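4-hydroxybutyrate coenzyme A transferase (Shewanella oneidensis, PDB 2OAS) probably moves coenzyme A between carboxylic acids such as acetate and 4-hydroxybutyrate. Local coordinates at residues 12-16 with 37-41; 48-54 with 70-76; 111-116 with 139-144; 130-135 with 283-287. One frame throughout, in Å; residues are numbered along the deposited sequence.

Contact 1 of 4, residues 12-16 with 37-41; sequences AVSLI and ALAKH
His41 sets one ring face against Ser14 CA and turns its NE2 edge to Ile16 O, and so shows how one imidazole can serve two kinds of contact at once. With its face the ring receives Ser14 CA, a CH-pi contact 3.8 Å from the centroid and 22° off the ring normal. With its edge it gives a hydrogen bond: NE2 donates to Ile16 O over 3.0 Å, almost straight at 172°, and the oxygen sits in the ring plane. The type I turn from Val13 to Ile16, closed by Ile16 N on Val13 O, brings that carbonyl round to the histidine. Beside the imidazole, Val13 and His41 run past one another in opposite senses, with Val13 CG1 3.7 Å from His41 CD2. Val13 holds CG1 anti to its own N (chi1 178°), which sends this branch between the ring and Leu38; Val13 CG1 is 3.5 Å from Leu38 CD1, while CG2 rests on Ala37 CB. Leu38 crosses both Val13 and Ile16 at about a right angle, its CD1 also meeting Ile16 CD1 at 3.9 Å. Ser14 OG is hydrogen-bonded to Leu10 O, one turn back in the chain. The end of one short helix and the turn after it thus pack on helix 32-41, against the inner strands 145-150 and 21-24 of a parallel sheet, consistent with a Rossmann-like N-terminal domain.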
loop_
_atom_site.group_PDB
_atom_site.type_symbol
_atom_site.label_atom_id
_atom_site.label_comp_id
_atom_site.label_asym_id
_atom_site.label_seq_id
_atom_site.Cartn_x
_atom_site.Cartn_y
_atom_site.Cartn_z
ATOM N N ALA A 12 21.174 33.722 14.128
ATOM C CA ALA A 12 20.459 33.148 13.006
ATOM C C ALA A 12 19.080 32.678 13.430
ATOM O O ALA A 12 18.084 32.942 12.757
ATOM C CB ALA A 12 21.256 31.968 12.436
ATOM N N VAL A 13 19.020 31.977 14.553
ATOM C CA VAL A 13 17.757 31.463 15.034
ATOM C C VAL A 13 16.795 32.563 15.475
ATOM O O VAL A 13 15.584 32.371 15.477
ATOM C CB VAL A 13 17.993 30.504 16.186
ATOM C CG1 VAL A 13 16.676 30.007 16.724
ATOM C CG2 VAL A 13 18.811 29.345 15.707
ATOM N N SER A 14 17.340 33.719 15.838
ATOM C CA SER A 14 16.530 34.841 16.300
ATOM C C SER A 14 15.360 35.223 15.408
ATOM O O SER A 14 14.313 35.619 15.900
ATOM C CB SER A 14 17.415 36.060 16.513
ATOM O OG SER A 14 18.174 35.892 17.689
ATOM N N LEU A 15 15.544 35.117 14.096
ATOM C CA LEU A 15 14.479 35.463 13.158
ATOM C C LEU A 15 13.220 34.652 13.440
ATOM O O LEU A 15 12.116 35.111 13.190
ATOM C CB LEU A 15 14.939 35.244 11.715
ATOM C CG LEU A 15 15.953 36.236 11.128
ATOM C CD1 LEU A 15 17.213 36.273 11.970
ATOM C CD2 LEU A 15 16.289 35.827 9.690
ATOM N N ILE A 16 13.379 33.440 13.961
ATOM C CA ILE A 16 12.210 32.618 14.258
ATOM C C ILE A 16 11.355 33.360 15.271
ATOM O O ILE A 16 11.866 33.848 16.284
ATOM C CB ILE A 16 12.602 31.241 14.824
ATOM C CG1 ILE A 16 13.437 30.475 13.785
ATOM C CG2 ILE A 16 11.344 30.463 15.203
ATOM C CD1 ILE A 16 13.863 29.079 14.198
ATOM N N ALA A 37 20.930 26.259 19.342
ATOM C CA ALA A 37 20.703 27.668 19.624
ATOM C C ALA A 37 19.200 27.910 19.811
ATOM O O ALA A 37 18.790 28.793 20.563
ATOM C CB ALA A 37 21.238 28.527 18.494
ATOM N N LEU A 38 18.390 27.112 19.131
ATOM C CA LEU A 38 16.942 27.232 19.217
ATOM C C LEU A 38 16.472 26.663 20.549
ATOM O O LEU A 38 15.387 26.982 21.026
ATOM C CB LEU A 38 16.284 26.470 18.063
ATOM C CG LEU A 38 14.766 26.432 17.980
ATOM C CD1 LEU A 38 14.223 27.847 17.831
ATOM C CD2 LEU A 38 14.335 25.561 16.820
ATOM N N ALA A 39 17.305 25.817 21.146
ATOM C CA ALA A 39 16.984 25.200 22.435
ATOM C C ALA A 39 16.877 26.293 23.478
ATOM O O ALA A 39 16.230 26.120 24.509
ATOM C CB ALA A 39 18.070 24.197 22.828
ATOM N N LYS A 40 17.525 27.420 23.208
ATOM C CA LYS A 40 17.477 28.543 24.129
ATOM C C LYS A 40 16.544 29.647 23.657
ATOM O O LYS A 40 15.654 30.062 24.398
ATOM C CB LYS A 40 18.883 29.096 24.361
ATOM C CG LYS A 40 19.629 28.333 25.446
ATOM C CD LYS A 40 20.740 27.479 24.885
ATOM C CE LYS A 40 21.895 28.352 24.439
ATOM N NZ LYS A 40 23.090 27.543 24.088
ATOM N N HIS A 41 16.735 30.105 22.421
ATOM C CA HIS A 41 15.903 31.160 21.844
ATOM C C HIS A 41 14.407 30.844 21.961
ATOM O O HIS A 41 13.596 31.732 22.223
ATOM C CB HIS A 41 16.264 31.362 20.368
ATOM C CG HIS A 41 15.404 32.370 19.666
ATOM N ND1 HIS A 41 15.402 33.706 19.996
ATOM C CD2 HIS A 41 14.513 32.233 18.662
ATOM C CE1 HIS A 41 14.550 34.353 19.224
ATOM N NE2 HIS A 41 13.996 33.482 18.406
#

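Contact 2 of 4, residues 48-54 with 70-76; sequences ITLLQLH and LRHRCFF
Ile48 and Leu70 form the first bridge between two parallel strands, 48-52 and 70-74, neighbours in the large parallel sheet of the N-terminal domain; the short segment axes are inclined by 26°. Ile48 O accepts from Arg71 N, though the place of this oxygen is less sure in the model. Thr49 turns to the other face, where CG2 meets Arg73 CB at 3.8 Å. Leu50 N donates to Arg71 O and Leu50 O accepts from Arg73 N, the usual parallel ladder. Leu51 runs side by side with Arg73 in the same direction, its CD2 close against the extended arginine chain and at the guanidinium edge. The far end of Arg73 reaches Glu399 of the second subunit in a salt bridge, so the aliphatic part packs on one chain and the charge serves the dimer. Gln52 brings OE1 to the ring edge of His72, 3.3 Å from CD2, with the amide and ring planes 74° apart, while its O receives Phe75 N at 3.0 Å. Phe75 is met at different ends, its CZ 3.6 Å from Leu51 CD2 and its CB 3.6 Å from Leu53 CD1, and it reaches helix 100-105 through Leu103 and Phe104; a serine here would probably leave Leu51 CD2 without the ring it packs on, take the ring edge from Leu53 CD1, and open a gap against Leu103 and Phe104. Phe76 touches the bound coenzyme A. Past the ladder, His54 swings CG anti to its N (chi1 -173°), which brings its ring edge toward Phe76, with His54 CD2 4.0 Å from Phe76 CE2.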
loop_
_atom_site.group_PDB
_atom_site.type_symbol
_atom_site.label_atom_id
_atom_site.label_comp_id
_atom_site.label_asym_id
_atom_site.label_seq_id
_atom_site.Cartn_x
_atom_site.Cartn_y
_atom_site.Cartn_z
ATOM N N ILE A 48 5.440 26.994 19.184
ATOM C CA ILE A 48 6.346 26.634 18.106
ATOM C C ILE A 48 6.197 25.152 17.786
ATOM O O ILE A 48 6.370 24.314 18.659
ATOM C CB ILE A 48 7.821 26.896 18.487
ATOM C CG1 ILE A 48 8.062 28.400 18.657
ATOM C CG2 ILE A 48 8.748 26.331 17.413
ATOM C CD1 ILE A 48 7.834 29.222 17.407
ATOM N N THR A 49 5.849 24.842 16.534
ATOM C CA THR A 49 5.704 23.455 16.082
ATOM C C THR A 49 6.884 23.134 15.176
ATOM O O THR A 49 7.232 23.916 14.289
ATOM C CB THR A 49 4.427 23.229 15.275
ATOM O OG1 THR A 49 3.286 23.577 16.060
ATOM C CG2 THR A 49 4.314 21.769 14.876
ATOM N N LEU A 50 7.498 21.981 15.400
ATOM C CA LEU A 50 8.644 21.572 14.605
ATOM C C LEU A 50 8.389 20.254 13.893
ATOM O O LEU A 50 8.387 19.189 14.520
ATOM C CB LEU A 50 9.873 21.454 15.503
ATOM C CG LEU A 50 11.234 21.172 14.870
ATOM C CD1 LEU A 50 12.307 21.526 15.855
ATOM C CD2 LEU A 50 11.354 19.715 14.477
ATOM N N LEU A 51 8.179 20.343 12.576
ATOM C CA LEU A 51 7.938 19.176 11.721
ATOM C C LEU A 51 9.289 18.528 11.450
ATOM O O LEU A 51 10.298 19.221 11.305
ATOM C CB LEU A 51 7.284 19.607 10.403
ATOM C CG LEU A 51 5.814 20.041 10.421
ATOM C CD1 LEU A 51 5.411 20.680 9.093
ATOM C CD2 LEU A 51 4.965 18.825 10.691
ATOM N N GLN A 52 9.316 17.206 11.369
ATOM C CA GLN A 52 10.583 16.510 11.156
ATOM C C GLN A 52 10.431 15.039 10.787
ATOM O O GLN A 52 9.333 14.483 10.744
ATOM C CB GLN A 52 11.415 16.585 12.446
ATOM C CG GLN A 52 10.969 15.565 13.505
ATOM C CD GLN A 52 11.372 15.930 14.938
ATOM O OE1 GLN A 52 10.876 16.907 15.501
ATOM N NE2 GLN A 52 12.266 15.141 15.525
ATOM N N LEU A 53 11.568 14.421 10.530
ATOM C CA LEU A 53 11.638 13.005 10.216
ATOM C C LEU A 53 12.594 12.501 11.292
ATOM O O LEU A 53 12.665 13.079 12.379
ATOM C CB LEU A 53 12.225 12.802 8.815
ATOM C CG LEU A 53 11.287 12.699 7.595
ATOM C CD1 LEU A 53 10.095 13.620 7.705
ATOM C CD2 LEU A 53 12.081 13.019 6.352
ATOM N N HIS A 54 13.334 11.443 10.994
ATOM C CA HIS A 54 14.282 10.908 11.952
ATOM C C HIS A 54 15.372 11.971 12.141
ATOM O O HIS A 54 15.949 12.467 11.168
ATOM C CB HIS A 54 14.871 9.590 11.416
ATOM C CG HIS A 54 15.735 8.867 12.402
ATOM N ND1 HIS A 54 16.975 9.332 12.787
ATOM C CD2 HIS A 54 15.518 7.739 13.119
ATOM C CE1 HIS A 54 17.481 8.526 13.703
ATOM N NE2 HIS A 54 16.616 7.552 13.923
ATOM N N LEU A 70 7.816 24.795 22.618
ATOM C CA LEU A 70 7.951 24.075 21.372
ATOM C C LEU A 70 7.392 22.669 21.489
ATOM O O LEU A 70 7.446 22.070 22.553
ATOM C CB LEU A 70 9.429 24.023 20.985
ATOM C CG LEU A 70 9.879 23.052 19.891
ATOM C CD1 LEU A 70 8.948 23.136 18.703
ATOM C CD2 LEU A 70 11.286 23.390 19.480
ATOM N N ARG A 71 6.839 22.150 20.399
ATOM C CA ARG A 71 6.295 20.803 20.387
ATOM C C ARG A 71 6.757 20.138 19.103
ATOM O O ARG A 71 6.784 20.775 18.062
ATOM C CB ARG A 71 4.760 20.839 20.459
ATOM C CG ARG A 71 4.061 19.496 20.184
ATOM C CD ARG A 71 2.538 19.535 20.429
ATOM N NE ARG A 71 2.198 19.102 21.784
ATOM C CZ ARG A 71 1.727 17.896 22.098
ATOM N NH1 ARG A 71 1.520 16.989 21.154
ATOM N NH2 ARG A 71 1.494 17.588 23.367
ATOM N N HIS A 72 7.151 18.871 19.188
ATOM C CA HIS A 72 7.607 18.124 18.022
ATOM C C HIS A 72 6.455 17.461 17.266
ATOM O O HIS A 72 5.572 16.878 17.886
ATOM C CB HIS A 72 8.616 17.044 18.451
ATOM C CG HIS A 72 9.847 17.595 19.095
ATOM N ND1 HIS A 72 9.944 17.807 20.451
ATOM C CD2 HIS A 72 11.013 18.038 18.562
ATOM C CE1 HIS A 72 11.115 18.358 20.727
ATOM N NE2 HIS A 72 11.782 18.509 19.597
ATOM N N ARG A 73 6.469 17.569 15.933
ATOM C CA ARG A 73 5.448 16.951 15.067
ATOM C C ARG A 73 6.234 16.000 14.168
ATOM O O ARG A 73 6.835 16.417 13.186
ATOM C CB ARG A 73 4.725 18.000 14.227
ATOM C CG ARG A 73 3.442 17.500 13.557
ATOM C CD ARG A 73 2.668 18.665 12.951
ATOM N NE ARG A 73 1.475 18.270 12.206
ATOM C CZ ARG A 73 0.314 17.928 12.757
ATOM N NH1 ARG A 73 0.173 17.923 14.076
ATOM N NH2 ARG A 73 -0.717 17.618 11.983
ATOM N N CYS A 74 6.218 14.721 14.510
ATOM C CA CYS A 74 6.992 13.729 13.789
ATOM C C CYS A 74 6.325 12.901 12.713
ATOM O O CYS A 74 5.273 12.295 12.936
ATOM C CB CYS A 74 7.622 12.763 14.783
ATOM S SG CYS A 74 8.454 13.552 16.147
ATOM N N PHE A 75 6.965 12.865 11.550
ATOM C CA PHE A 75 6.498 12.063 10.436
ATOM C C PHE A 75 7.212 10.730 10.607
ATOM O O PHE A 75 6.880 9.740 9.966
ATOM C CB PHE A 75 6.904 12.707 9.108
ATOM C CG PHE A 75 6.148 13.955 8.800
ATOM C CD1 PHE A 75 6.810 15.111 8.418
ATOM C CD2 PHE A 75 4.756 13.973 8.885
ATOM C CE1 PHE A 75 6.100 16.270 8.136
ATOM C CE2 PHE A 75 4.043 15.131 8.606
ATOM C CZ PHE A 75 4.715 16.281 8.225
ATOM N N PHE A 76 8.195 10.725 11.496
ATOM C CA PHE A 76 8.978 9.532 11.771
ATOM C C PHE A 76 9.660 9.768 13.098
ATOM O O PHE A 76 10.349 10.772 13.268
ATOM C CB PHE A 76 10.039 9.339 10.706
ATOM C CG PHE A 76 10.616 7.964 10.661
ATOM C CD1 PHE A 76 10.170 7.051 9.707
ATOM C CD2 PHE A 76 11.639 7.591 11.531
ATOM C CE1 PHE A 76 10.737 5.791 9.610
ATOM C CE2 PHE A 76 12.217 6.326 11.449
ATOM C CZ PHE A 76 11.767 5.422 10.484
#

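Contact 3 of 4, residues 111-116 with 139-144; sequences IDTAII and ACQVAG
Ile111, the residue with the most area buried here, spreads its two branches over the C-terminal end of helix 136-142. Its CG1 arm, anti to the carbonyl carbon (chi1 -64°) and extended beyond, carries CD1 to Ala139 CB at 3.8 Å, with Val142 CG2 a little farther off. The CG2 branch comes instead to Ala143 CB, 3.9 Å away. A valine at this position would probably lose the reach to Ala139 and Val142, opening a gap against the helix. The main chain of the isoleucine is held as well: Gly144 N donates to Ile111 O over 2.9 Å at 151°, and Ala143 CA adds a CA-H...O contact to the same oxygen. At Ile111 N, a water accepts over 2.6 Å and probably donates to Val142 O, which would bridge Ile111 to the last turn of the helix. Cys140 supplies the second centre of packing. Its SG is straddled by Ile116, with CD1 at 3.8 Å and CG2 also in touch. Between these two poles Ala143, where the chain leaves helical geometry, fits CB against Ala114 CB at 4.0 Å; small residues on both sides let the backbones come close. Trp23 of strand 21-24 and Phe104 of helix 100-105 pack on Ile111 and Ala139 together, while Ile146 of strand 145-150 touches both Ile116 and Cys140. The helix thus lies against strand 113-118 with its flanking strands 21-24 and 145-150, and helix 100-105 packs alongside.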
loop_
_atom_site.group_PDB
_atom_site.type_symbol
_atom_site.label_atom_id
_atom_site.label_comp_id
_atom_site.label_asym_id
_atom_site.label_seq_id
_atom_site.Cartn_x
_atom_site.Cartn_y
_atom_site.Cartn_z
ATOM N N ILE A 111 4.730 25.857 6.066
ATOM C CA ILE A 111 6.027 25.891 6.719
ATOM C C ILE A 111 6.507 27.335 6.742
ATOM O O ILE A 111 6.738 27.931 5.693
ATOM C CB ILE A 111 7.056 25.043 5.965
ATOM C CG1 ILE A 111 6.622 23.576 5.986
ATOM C CG2 ILE A 111 8.429 25.257 6.556
ATOM C CD1 ILE A 111 7.551 22.636 5.282
ATOM N N ASP A 112 6.655 27.907 7.936
ATOM C CA ASP A 112 7.103 29.296 8.040
ATOM C C ASP A 112 8.603 29.423 7.848
ATOM O O ASP A 112 9.079 30.379 7.251
ATOM C CB ASP A 112 6.689 29.906 9.382
ATOM C CG ASP A 112 5.166 29.970 9.562
ATOM O OD1 ASP A 112 4.466 30.429 8.636
ATOM O OD2 ASP A 112 4.670 29.561 10.646
ATOM N N THR A 113 9.354 28.460 8.357
ATOM C CA THR A 113 10.798 28.508 8.188
ATOM C C THR A 113 11.430 27.126 8.239
ATOM O O THR A 113 11.023 26.260 9.020
ATOM C CB THR A 113 11.477 29.434 9.250
ATOM O OG1 THR A 113 12.410 28.683 10.014
ATOM C CG2 THR A 113 10.455 30.064 10.166
ATOM N N ALA A 114 12.434 26.924 7.394
ATOM C CA ALA A 114 13.148 25.653 7.326
ATOM C C ALA A 114 14.576 25.810 7.822
ATOM O O ALA A 114 15.317 26.670 7.340
ATOM C CB ALA A 114 13.164 25.141 5.901
ATOM N N ILE A 115 14.962 24.981 8.785
ATOM C CA ILE A 115 16.312 25.022 9.312
ATOM C C ILE A 115 17.100 23.976 8.541
ATOM O O ILE A 115 16.732 22.797 8.522
ATOM C CB ILE A 115 16.371 24.632 10.804
ATOM C CG1 ILE A 115 15.257 25.333 11.591
ATOM C CG2 ILE A 115 17.746 24.978 11.352
ATOM C CD1 ILE A 115 15.288 26.839 11.505
ATOM N N ILE A 116 18.193 24.388 7.912
ATOM C CA ILE A 116 18.957 23.426 7.144
ATOM C C ILE A 116 20.462 23.565 7.293
ATOM O O ILE A 116 20.956 24.581 7.757
ATOM C CB ILE A 116 18.589 23.523 5.651
ATOM C CG1 ILE A 116 18.981 24.888 5.098
ATOM C CG2 ILE A 116 17.102 23.366 5.481
ATOM C CD1 ILE A 116 18.670 25.043 3.629
ATOM N N ALA A 139 10.553 21.286 1.318
ATOM C CA ALA A 139 10.282 22.195 2.435
ATOM C C ALA A 139 10.888 23.561 2.119
ATOM O O ALA A 139 10.281 24.598 2.376
ATOM C CB ALA A 139 10.877 21.634 3.720
ATOM N N CYS A 140 12.092 23.558 1.562
ATOM C CA CYS A 140 12.748 24.823 1.216
ATOM C C CYS A 140 11.995 25.549 0.110
ATOM O O CYS A 140 12.129 26.759 -0.042
ATOM C CB CYS A 140 14.183 24.581 0.761
ATOM S SG CYS A 140 15.269 24.119 2.097
ATOM N N GLN A 141 11.200 24.804 -0.651
ATOM C CA GLN A 141 10.443 25.385 -1.746
ATOM C C GLN A 141 9.269 26.214 -1.227
ATOM O O GLN A 141 9.030 27.332 -1.678
ATOM C CB GLN A 141 9.915 24.280 -2.679
ATOM C CG GLN A 141 10.408 24.351 -4.137
ATOM C CD GLN A 141 11.727 23.573 -4.372
ATOM O OE1 GLN A 141 11.735 22.490 -4.997
ATOM N NE2 GLN A 141 12.843 24.122 -3.862
ATOM N N VAL A 142 8.541 25.666 -0.263
ATOM C CA VAL A 142 7.382 26.351 0.268
ATOM C C VAL A 142 7.648 27.145 1.544
ATOM O O VAL A 142 6.814 27.934 1.975
ATOM C CB VAL A 142 6.247 25.348 0.512
ATOM C CG1 VAL A 142 5.935 24.612 -0.775
ATOM C CG2 VAL A 142 6.646 24.353 1.589
ATOM N N ALA A 143 8.811 26.955 2.148
ATOM C CA ALA A 143 9.105 27.661 3.375
ATOM C C ALA A 143 9.031 29.184 3.240
ATOM O O ALA A 143 9.526 29.757 2.268
ATOM C CB ALA A 143 10.470 27.260 3.877
ATOM N N GLY A 144 8.419 29.837 4.227
ATOM C CA GLY A 144 8.331 31.286 4.211
ATOM C C GLY A 144 9.723 31.910 4.186
ATOM O O GLY A 144 9.976 32.855 3.438
HETATM O O HOH W 1 4.291 26.811 3.676
#

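Contact 4 of 4, residues 130-135 with 283-287; sequences GISVEA and FMDIE
Ile286 points at the backbone of Glu134 and can be followed outward atom by atom. Its CB stands 4.1 Å from Glu134 O. The CG2 branch rests on Glu134 CA, and CG1 lies against Glu134 O and C. At the tip, CD1 meets Ala135 CB at 3.4 Å. Chi1 of 49° places CG1 between the backbone N and the carbonyl carbon, which turns the longer arm along the loop. Ile286 N also gives Glu134 O a weak hydrogen bond of 3.5 Å. Asp285, the N-cap of helix 286-289, accepts from Glu287 N through OD1 at 3.0 Å, met from above the carboxylate plane; OD2 pairs with Arg105. Farther back, Val133 CG2 touches Phe283 CB at 3.5 Å, and Gly130 O sits over one face of the Phe283 ring, offset toward its rim. Glu134 folds its carboxylate back so that OE2 takes Ala135 N, 2.9 Å away, while OE1 is held by Ser26 N. The result is a buried interface between the N-terminal and C-terminal family regions, built from a loop and a capped helix start, with Ile286 about 6 Å, side chain to side chain, from Glu233, which binds coenzyme A covalently in a structure of this protein.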
loop_
_atom_site.group_PDB
_atom_site.type_symbol
_atom_site.label_atom_id
_atom_site.label_comp_id
_atom_site.label_asym_id
_atom_site.label_seq_id
_atom_site.Cartn_x
_atom_site.Cartn_y
_atom_site.Cartn_z
ATOM N N GLY A 130 23.583 18.414 0.931
ATOM C CA GLY A 130 24.455 17.326 1.336
ATOM C C GLY A 130 23.914 15.911 1.469
ATOM O O GLY A 130 23.229 15.405 0.573
ATOM N N ILE A 131 24.211 15.278 2.605
ATOM C CA ILE A 131 23.802 13.894 2.823
ATOM C C ILE A 131 22.313 13.651 3.037
ATOM O O ILE A 131 21.882 12.497 3.164
ATOM C CB ILE A 131 24.576 13.250 3.979
ATOM C CG1 ILE A 131 24.287 13.991 5.285
ATOM C CG2 ILE A 131 26.040 13.247 3.654
ATOM C CD1 ILE A 131 24.964 13.376 6.491
ATOM N N SER A 132 21.526 14.716 3.072
ATOM C CA SER A 132 20.089 14.561 3.235
ATOM C C SER A 132 19.272 15.453 2.333
ATOM O O SER A 132 19.151 16.650 2.578
ATOM C CB SER A 132 19.650 14.827 4.673
ATOM O OG SER A 132 19.972 13.736 5.504
ATOM N N VAL A 133 18.712 14.869 1.277
ATOM C CA VAL A 133 17.867 15.626 0.380
ATOM C C VAL A 133 16.449 15.371 0.848
ATOM O O VAL A 133 15.692 16.305 1.106
ATOM C CB VAL A 133 18.019 15.181 -1.070
ATOM C CG1 VAL A 133 17.036 15.937 -1.948
ATOM C CG2 VAL A 133 19.443 15.442 -1.537
ATOM N N GLU A 134 16.093 14.101 0.971
ATOM C CA GLU A 134 14.760 13.715 1.440
ATOM C C GLU A 134 13.648 14.697 1.050
ATOM O O GLU A 134 13.429 14.959 -0.136
ATOM C CB GLU A 134 14.760 13.490 2.970
ATOM C CG GLU A 134 15.876 14.198 3.778
ATOM C CD GLU A 134 15.338 15.244 4.741
ATOM O OE1 GLU A 134 16.091 15.729 5.617
ATOM O OE2 GLU A 134 14.153 15.588 4.619
ATOM N N ALA A 135 12.948 15.239 2.033
ATOM C CA ALA A 135 11.855 16.161 1.779
ATOM C C ALA A 135 12.187 17.595 2.125
ATOM O O ALA A 135 11.328 18.480 2.032
ATOM C CB ALA A 135 10.638 15.731 2.562
ATOM N N PHE A 283 21.931 11.887 -5.049
ATOM C CA PHE A 283 20.996 12.042 -3.960
ATOM C C PHE A 283 19.790 12.687 -4.598
ATOM O O PHE A 283 19.812 13.853 -4.986
ATOM C CB PHE A 283 21.563 12.961 -2.868
ATOM C CG PHE A 283 22.604 12.306 -2.011
ATOM C CD1 PHE A 283 23.869 12.020 -2.514
ATOM C CD2 PHE A 283 22.301 11.930 -0.700
ATOM C CE1 PHE A 283 24.808 11.364 -1.740
ATOM C CE2 PHE A 283 23.238 11.271 0.081
ATOM C CZ PHE A 283 24.498 10.992 -0.435
HETATM N N MSE A 284 18.726 11.916 -4.683
HETATM C CA MSE A 284 17.500 12.353 -5.309
HETATM C C MSE A 284 16.407 12.592 -4.281
HETATM O O MSE A 284 16.452 12.042 -3.180
HETATM C CB MSE A 284 17.066 11.264 -6.270
HETATM C CG MSE A 284 15.984 11.619 -7.243
HETATM SE SE MSE A 284 15.793 10.076 -8.375
HETATM C CE MSE A 284 17.240 10.484 -9.587
ATOM N N ASP A 285 15.424 13.400 -4.669
ATOM C CA ASP A 285 14.271 13.749 -3.839
ATOM C C ASP A 285 13.410 12.522 -3.562
ATOM O O ASP A 285 13.022 11.821 -4.491
ATOM C CB ASP A 285 13.446 14.821 -4.565
ATOM C CG ASP A 285 12.088 15.075 -3.922
ATOM O OD1 ASP A 285 11.878 14.686 -2.751
ATOM O OD2 ASP A 285 11.228 15.683 -4.592
ATOM N N ILE A 286 13.105 12.265 -2.291
ATOM C CA ILE A 286 12.300 11.104 -1.918
ATOM C C ILE A 286 10.997 10.976 -2.700
ATOM O O ILE A 286 10.467 9.879 -2.852
ATOM C CB ILE A 286 11.926 11.127 -0.433
ATOM C CG1 ILE A 286 11.365 12.498 -0.086
ATOM C CG2 ILE A 286 13.124 10.779 0.418
ATOM C CD1 ILE A 286 10.781 12.563 1.276
ATOM N N GLU A 287 10.458 12.089 -3.178
ATOM C CA GLU A 287 9.216 12.020 -3.940
ATOM C C GLU A 287 9.420 11.184 -5.195
ATOM O O GLU A 287 8.461 10.658 -5.753
ATOM C CB GLU A 287 8.732 13.415 -4.316
ATOM C CG GLU A 287 7.413 13.402 -5.064
ATOM C CD GLU A 287 6.821 14.790 -5.224
ATOM O OE1 GLU A 287 5.832 14.930 -5.968
ATOM O OE2 GLU A 287 7.341 15.739 -4.602
#

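How the contacts relate
From the N terminus, contact 1 closes the first loop, bringing helix 32-41 back to the turn after helix 9-13. Contact 2 follows in series, pairing strands 48-52 and 70-74 across an irregular connection. Contact 3 then joins strand 113-118 to helix 136-142 in the same domain; Ile16 CD1 of contact 1 packs on Ile115 CD1 of its strand, and contact 2 shares its sheet. Contact 4 is of longer range: its segment 130-135 lies inside the loop that contact 3 closes, but its partner 283-287 lies far beyond, so the two cross. Leu53 against Glu134 links contact 2 to contact 4, where the N-terminal family region meets the C-terminal one.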